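ADP/ATP-dependent NAD(P)H-hydrate dehydratase (Bacillus subtilis, PDB 3RPZ) dehydrates hydrated NADH and NADPH back to the normal cofactors at the expense of ADP or ATP, probably as a repair enzyme for nicotinamide nucleotides. Local coordinates at residues W203-G208 and N241-H246; T207-L212 and C249-T254. All blocks are in the same frame, centred on the assembly; numbering follows the deposited sequence. Where two conformers were deposited one is given.

Interaction 1: residues W203-G208 and N241-H246. With AMP (adenosine monophosphate), chain C.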
loop_
_atom_site.group_PDB
_atom_site.type_symbol
_atom_site.label_atom_id
_atom_site.label_comp_id
_atom_site.label_asym_id
_atom_site.label_seq_id
_atom_site.Cartn_x
_atom_site.Cartn_y
_atom_site.Cartn_z
ATOM N N TRP A 203 24.482 -21.290 -20.419
ATOM C CA TRP A 203 25.123 -20.194 -19.692
ATOM C C TRP A 203 24.920 -20.385 -18.206
ATOM O O TRP A 203 24.002 -21.074 -17.766
ATOM C CB TRP A 203 24.543 -18.847 -20.113
ATOM C CG TRP A 203 24.682 -18.530 -21.558
ATOM C CD1 TRP A 203 23.847 -18.935 -22.603
ATOM C CD2 TRP A 203 25.701 -17.741 -22.165
ATOM N NE1 TRP A 203 24.289 -18.417 -23.778
ATOM C CE2 TRP A 203 25.420 -17.684 -23.553
ATOM C CE3 TRP A 203 26.818 -17.078 -21.680
ATOM C CZ2 TRP A 203 26.209 -16.980 -24.435
ATOM C CZ3 TRP A 203 27.595 -16.350 -22.568
ATOM C CH2 TRP A 203 27.304 -16.342 -23.923
ATOM N N LEU A 204 25.807 -19.763 -17.426
ATOM C CA LEU A 204 25.651 -19.614 -15.972
ATOM C C LEU A 204 25.353 -18.162 -15.676
ATOM O O LEU A 204 25.919 -17.266 -16.291
ATOM C CB LEU A 204 26.899 -20.036 -15.215
ATOM C CG LEU A 204 27.361 -21.475 -15.389
ATOM C CD1 LEU A 204 28.583 -21.741 -14.478
ATOM C CD2 LEU A 204 26.252 -22.491 -15.092
ATOM N N ASN A 205 24.537 -17.939 -14.654
ATOM C CA ASN A 205 24.249 -16.593 -14.207
ATOM C C ASN A 205 25.191 -16.181 -13.085
ATOM O O ASN A 205 25.292 -16.913 -12.094
ATOM C CB ASN A 205 22.840 -16.499 -13.657
ATOM C CG ASN A 205 22.508 -15.065 -13.330
ATOM O OD1 ASN A 205 22.555 -14.204 -14.192
ATOM N ND2 ASN A 205 22.199 -14.801 -12.069
ATOM N N PRO A 206 25.881 -15.036 -13.218
ATOM C CA PRO A 206 26.852 -14.636 -12.203
ATOM C C PRO A 206 26.325 -13.762 -11.076
ATOM O O PRO A 206 27.104 -13.393 -10.179
ATOM C CB PRO A 206 27.853 -13.790 -13.013
ATOM C CG PRO A 206 27.043 -13.168 -14.088
ATOM C CD PRO A 206 25.975 -14.193 -14.437
ATOM N N THR A 207 25.065 -13.412 -11.111
ATOM C CA THR A 207 24.500 -12.488 -10.140
ATOM C C THR A 207 23.595 -13.157 -9.114
ATOM O O THR A 207 23.073 -14.236 -9.301
ATOM C CB THR A 207 23.713 -11.357 -10.834
ATOM O OG1 THR A 207 22.575 -11.911 -11.457
ATOM C CG2 THR A 207 24.542 -10.582 -11.825
ATOM N N GLY A 208 23.371 -12.431 -8.029
ATOM C CA GLY A 208 22.548 -12.860 -6.941
ATOM C C GLY A 208 23.266 -13.286 -5.699
ATOM O O GLY A 208 24.496 -13.451 -5.712
ATOM N N ASN A 241 18.690 -12.162 -19.635
ATOM C CA ASN A 241 18.651 -10.849 -18.991
ATOM C C ASN A 241 17.744 -10.805 -17.787
ATOM O O ASN A 241 18.055 -10.097 -16.836
ATOM C CB ASN A 241 18.299 -9.735 -19.974
ATOM C CG ASN A 241 19.451 -9.480 -20.990
ATOM O OD1 ASN A 241 20.620 -9.808 -20.692
ATOM N ND2 ASN A 241 19.152 -8.895 -22.155
ATOM N N ALA A 242 16.649 -11.561 -17.787
ATOM C CA ALA A 242 15.780 -11.596 -16.647
ATOM C C ALA A 242 16.486 -12.214 -15.479
ATOM O O ALA A 242 16.454 -11.691 -14.351
ATOM C CB ALA A 242 14.474 -12.348 -16.974
ATOM N N VAL A 243 17.116 -13.378 -15.702
ATOM C CA VAL A 243 17.813 -14.090 -14.620
ATOM C C VAL A 243 18.957 -13.190 -14.072
ATOM O O VAL A 243 19.125 -13.015 -12.846
ATOM C CB VAL A 243 18.360 -15.407 -15.108
ATOM C CG1 VAL A 243 19.206 -16.077 -14.045
ATOM C CG2 VAL A 243 17.199 -16.324 -15.497
ATOM N N TYR A 244 19.668 -12.534 -14.971
ATOM C CA TYR A 244 20.781 -11.665 -14.575
ATOM C C TYR A 244 20.316 -10.467 -13.767
ATOM O O TYR A 244 20.833 -10.190 -12.689
ATOM C CB TYR A 244 21.570 -11.187 -15.818
ATOM C CG TYR A 244 22.799 -10.387 -15.519
ATOM C CD1 TYR A 244 22.706 -9.089 -15.062
ATOM C CD2 TYR A 244 24.039 -10.940 -15.686
ATOM C CE1 TYR A 244 23.863 -8.359 -14.755
ATOM C CE2 TYR A 244 25.180 -10.213 -15.409
ATOM C CZ TYR A 244 25.056 -8.934 -14.929
ATOM O OH TYR A 244 26.262 -8.206 -14.626
ATOM N N LEU A 245 19.331 -9.758 -14.275
ATOM C CA LEU A 245 18.868 -8.557 -13.577
ATOM C C LEU A 245 18.201 -8.888 -12.258
ATOM O O LEU A 245 18.328 -8.136 -11.309
ATOM C CB LEU A 245 17.993 -7.699 -14.494
ATOM C CG LEU A 245 18.770 -7.010 -15.614
ATOM C CD1 LEU A 245 17.827 -6.358 -16.637
ATOM C CD2 LEU A 245 19.806 -5.990 -15.125
ATOM N N HIS A 246 17.476 -10.005 -12.194
ATOM C CA HIS A 246 16.882 -10.492 -10.927
ATOM C C HIS A 246 17.961 -10.621 -9.864
ATOM O O HIS A 246 17.818 -10.067 -8.769
ATOM C CB HIS A 246 16.167 -11.785 -11.232
ATOM C CG HIS A 246 15.568 -12.513 -10.077
ATOM N ND1 HIS A 246 16.219 -13.573 -9.463
ATOM C CD2 HIS A 246 14.363 -12.381 -9.461
ATOM C CE1 HIS A 246 15.392 -14.078 -8.538
ATOM N NE2 HIS A 246 14.260 -13.385 -8.529
HETATM P P AMP C . 12.230 -20.261 -5.946
HETATM O O1P AMP C . 11.460 -19.120 -5.190
HETATM O O2P AMP C . 12.620 -21.264 -4.933
HETATM O O3P AMP C . 11.339 -20.716 -7.085
HETATM O "O5'" AMP C . 13.324 -19.476 -6.665
HETATM C "C5'" AMP C . 14.435 -18.887 -5.886
HETATM C "C4'" AMP C . 15.117 -17.848 -6.706
HETATM O "O4'" AMP C . 16.129 -17.167 -5.894
HETATM C "C3'" AMP C . 15.837 -18.356 -7.936
HETATM O "O3'" AMP C . 15.941 -17.312 -8.883
HETATM C "C2'" AMP C . 17.192 -18.679 -7.288
HETATM O "O2'" AMP C . 18.248 -18.885 -8.246
HETATM C "C1'" AMP C . 17.419 -17.448 -6.442
HETATM N N9 AMP C . 18.265 -17.719 -5.273
HETATM C C8 AMP C . 17.888 -18.293 -4.123
HETATM N N7 AMP C . 18.939 -18.413 -3.249
HETATM C C5 AMP C . 19.977 -17.861 -3.908
HETATM C C6 AMP C . 21.413 -17.686 -3.581
HETATM N N6 AMP C . 21.868 -18.114 -2.387
HETATM N N1 AMP C . 22.154 -17.110 -4.525
HETATM C C2 AMP C . 21.687 -16.691 -5.710
HETATM N N3 AMP C . 20.383 -16.839 -6.100
HETATM C C4 AMP C . 19.625 -17.425 -5.219
#

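Interaction 2: residues T207-L212 and C249-T254. With AMP (adenosine monophosphate), chain C.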
loop_
_atom_site.group_PDB
_atom_site.type_symbol
_atom_site.label_atom_id
_atom_site.label_comp_id
_atom_site.label_asym_id
_atom_site.label_seq_id
_atom_site.Cartn_x
_atom_site.Cartn_y
_atom_site.Cartn_z
ATOM N N THR A 207 25.065 -13.412 -11.111
ATOM C CA THR A 207 24.500 -12.488 -10.140
ATOM C C THR A 207 23.595 -13.157 -9.114
ATOM O O THR A 207 23.073 -14.236 -9.301
ATOM C CB THR A 207 23.713 -11.357 -10.834
ATOM O OG1 THR A 207 22.575 -11.911 -11.457
ATOM C CG2 THR A 207 24.542 -10.582 -11.825
ATOM N N GLY A 208 23.371 -12.431 -8.029
ATOM C CA GLY A 208 22.548 -12.860 -6.941
ATOM C C GLY A 208 23.266 -13.286 -5.699
ATOM O O GLY A 208 24.496 -13.451 -5.712
ATOM N N ASN A 209 22.544 -13.390 -4.593
ATOM C CA ASN A 209 23.123 -13.759 -3.308
ATOM C C ASN A 209 22.059 -14.350 -2.409
ATOM O O ASN A 209 20.902 -14.521 -2.890
ATOM C CB ASN A 209 23.843 -12.586 -2.668
ATOM C CG ASN A 209 22.943 -11.424 -2.427
ATOM O OD1 ASN A 209 21.782 -11.617 -2.048
ATOM N ND2 ASN A 209 23.419 -10.177 -2.691
ATOM N N GLY A 210 22.403 -14.673 -1.167
ATOM C CA GLY A 210 21.453 -15.319 -0.282
ATOM C C GLY A 210 20.259 -14.464 0.117
ATOM O O GLY A 210 19.314 -14.968 0.725
ATOM N N ALA A 211 20.247 -13.190 -0.229
ATOM C CA ALA A 211 19.019 -12.390 -0.046
ATOM C C ALA A 211 17.873 -12.989 -0.805
ATOM O O ALA A 211 16.699 -12.816 -0.430
ATOM C CB ALA A 211 19.227 -10.932 -0.397
ATOM N N LEU A 212 18.169 -13.695 -1.885
ATOM C CA LEU A 212 17.148 -14.347 -2.718
ATOM C C LEU A 212 16.605 -15.639 -2.135
ATOM O O LEU A 212 15.621 -16.179 -2.645
ATOM C CB LEU A 212 17.676 -14.596 -4.146
ATOM C CG LEU A 212 18.007 -13.346 -4.928
ATOM C CD1 LEU A 212 18.744 -13.723 -6.205
ATOM C CD2 LEU A 212 16.747 -12.540 -5.238
ATOM N N CYS A 249 19.468 -7.174 -8.786
ATOM C CA CYS A 249 18.630 -6.431 -7.849
ATOM C C CYS A 249 18.947 -6.806 -6.421
ATOM O O CYS A 249 18.985 -5.936 -5.533
ATOM C CB CYS A 249 17.157 -6.647 -8.140
ATOM S SG CYS A 249 16.580 -5.840 -9.679
ATOM N N ALA A 250 19.150 -8.104 -6.151
ATOM C CA ALA A 250 19.561 -8.535 -4.820
ATOM C C ALA A 250 20.927 -8.012 -4.441
ATOM O O ALA A 250 21.151 -7.676 -3.279
ATOM C CB ALA A 250 19.542 -10.070 -4.757
ATOM N N GLU A 251 21.833 -7.914 -5.391
ATOM C CA GLU A 251 23.160 -7.366 -5.083
ATOM C C GLU A 251 23.091 -5.885 -4.767
ATOM O O GLU A 251 23.808 -5.437 -3.870
ATOM C CB GLU A 251 24.138 -7.624 -6.220
ATOM C CG GLU A 251 24.398 -9.093 -6.442
ATOM C CD GLU A 251 25.365 -9.399 -7.553
ATOM O OE1 GLU A 251 26.078 -8.466 -8.014
ATOM O OE2 GLU A 251 25.551 -10.573 -7.864
ATOM N N LEU A 252 22.254 -5.110 -5.449
ATOM C CA LEU A 252 22.021 -3.711 -5.082
ATOM C C LEU A 252 21.513 -3.640 -3.671
ATOM O O LEU A 252 22.002 -2.861 -2.856
ATOM C CB LEU A 252 20.999 -3.033 -6.011
ATOM C CG LEU A 252 20.669 -1.558 -5.689
ATOM C CD1 LEU A 252 19.710 -1.367 -4.522
ATOM C CD2 LEU A 252 21.954 -0.729 -5.454
ATOM N N TRP A 253 20.504 -4.450 -3.352
ATOM C CA TRP A 253 19.912 -4.427 -2.003
ATOM C C TRP A 253 20.920 -4.566 -0.935
ATOM O O TRP A 253 20.886 -3.847 0.083
ATOM C CB TRP A 253 18.953 -5.616 -1.833
ATOM C CG TRP A 253 18.350 -5.819 -0.429
ATOM C CD1 TRP A 253 18.708 -6.748 0.515
ATOM C CD2 TRP A 253 17.266 -5.093 0.114
ATOM N NE1 TRP A 253 17.921 -6.636 1.620
ATOM C CE2 TRP A 253 17.006 -5.655 1.399
ATOM C CE3 TRP A 253 16.485 -3.995 -0.322
ATOM C CZ2 TRP A 253 15.997 -5.161 2.200
ATOM C CZ3 TRP A 253 15.498 -3.551 0.439
ATOM C CH2 TRP A 253 15.237 -4.135 1.709
ATOM N N THR A 254 21.823 -5.522 -1.087
ATOM C CA THR A 254 22.763 -5.829 -0.019
ATOM C C THR A 254 23.846 -4.790 0.178
ATOM O O THR A 254 24.601 -4.820 1.155
ATOM C CB THR A 254 23.361 -7.257 -0.101
ATOM O OG1 THR A 254 23.924 -7.442 -1.423
ATOM C CG2 THR A 254 22.322 -8.280 0.135
HETATM P P AMP C . 12.230 -20.261 -5.946
HETATM O O1P AMP C . 11.460 -19.120 -5.190
HETATM O O2P AMP C . 12.620 -21.264 -4.933
HETATM O O3P AMP C . 11.339 -20.716 -7.085
HETATM O "O5'" AMP C . 13.324 -19.476 -6.665
HETATM C "C5'" AMP C . 14.435 -18.887 -5.886
HETATM C "C4'" AMP C . 15.117 -17.848 -6.706
HETATM O "O4'" AMP C . 16.129 -17.167 -5.894
HETATM C "C3'" AMP C . 15.837 -18.356 -7.936
HETATM O "O3'" AMP C . 15.941 -17.312 -8.883
HETATM C "C2'" AMP C . 17.192 -18.679 -7.288
HETATM O "O2'" AMP C . 18.248 -18.885 -8.246
HETATM C "C1'" AMP C . 17.419 -17.448 -6.442
HETATM N N9 AMP C . 18.265 -17.719 -5.273
HETATM C C8 AMP C . 17.888 -18.293 -4.123
HETATM N N7 AMP C . 18.939 -18.413 -3.249
HETATM C C5 AMP C . 19.977 -17.861 -3.908
HETATM C C6 AMP C . 21.413 -17.686 -3.581
HETATM N N6 AMP C . 21.868 -18.114 -2.387
HETATM N N1 AMP C . 22.154 -17.110 -4.525
HETATM C C2 AMP C . 21.687 -16.691 -5.710
HETATM N N3 AMP C . 20.383 -16.839 -6.100
HETATM C C4 AMP C . 19.625 -17.425 -5.219
#

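Interaction 1: residues W203-G208 and N241-H246
In the ribokinase-like fold of this NAD(P)H-hydrate dehydratase, the chain leaving strand 202-204, the outermost of the sheet within this chain, runs toward the AMP site and is pinned on its way to helix 235-256, where Asn205, Pro206 and Thr207 meet Val243 and Tyr244. The one hydrogen bond between the segments is given by Thr207 OG1 to Tyr244 O at 2.7 Å. It reaches this helix carbonyl in its plane, on a lone pair, with a C=O...donor angle of 121°. Thr207 OG1 is itself the acceptor for Asn205 ND2 at 3.0 Å, so a relay of two bonds leads from the asparagine amide through the hydroxyl to the helix backbone and fixes the rotation of both side chains. The threonine hydroxyl sits between the backbone N and the carbonyl carbon (chi1 67°), which directs it at the helix and leaves the methyl for the tyrosine. Thr207 CG2 lies over the centre of one face of the Tyr244 ring, 3.6 Å from its centroid, a CH-pi contact. The Pro206 and Tyr244 side chains cross at about a right angle, with Pro206 CG 3.7 Å from Tyr244 CE2, while Glu11 and Val14 of helix 11-17 also touch the tyrosine. One residue earlier on the helix, Val243 CG1 packs against a face of the Asn205 amide, 3.5 Å from its CG. The helix then carries His246 to the nucleotide, where its NE2 is bonded to Thr217 O and its CE1 comes within 3.3 Å of AMP O3'.

Interaction 2: residues T207-L212 and C249-T254
Thr207 lies in the loop that follows strand 202-204 and lines one side of the AMP pocket in this ribokinase-like fold; its CA is 3.2 Å from Glu251 OE2 on helix 235-256. The same carboxylate oxygen accepts Gly208 N at 2.9 Å, met on its anti side and 27° out of the carboxylate plane. Glu251 gets there because its chain is extended beyond CG, carrying the carboxylate from the helix to the loop backbone. Replacing Glu251 with alanine would remove the carboxylate and is likely to leave Gly208 N without this acceptor, with the backbone beside AMP C2 less firmly held. Gly208 must lack a side chain, since a CB there would run into both AMP C2 and the preceding carbonyl O. At Asn209 the side chain turns to the helix while the backbone O approaches AMP C6 at 3.3 Å. Its amide is used at both ends: OD1 accepts Ala211 N at 2.9 Å, closing an Asx turn, and ND2 makes a weak bond to Ala250 O at 3.4 Å. With CG between the backbone N and the carbonyl carbon (chi1 60°), the amide can meet Ala211 N with OD1 and the helix with ND2. Gly210 places its CA near AMP N6, and its O is bonded to Arg21 NE of the second subunit. Ala211 points its methyl at Trp253 and Thr254, a loose apolar contact. Leu212 is wedged between helix and ligand: its CG rests 3.6 Å from Ala250 CB, whereas CB faces the nucleotide, 3.4 Å from AMP N9.

How the interactions relate
Interactions 1 and 2 lie about 11 Å apart, centre to centre, on the same side of the chain's centre. They follow one continuous run, 203-212, from strand 202-204 into the loop before helix 217-231, and share Thr207 and Gly208. Both fasten this run to helix 235-256, interaction 1 to 241-246 and interaction 2 to 249-254, so loop and helix advance together in the same direction of sequence. The two contacts touch where His246 CE1 meets Leu212 CD2 at 3.9 Å. Each also reaches AMP, whose site also takes Lys27, Ala23 and Ser25 from the second subunit, consistent with the helix serving as backing for the nucleotide-binding loop.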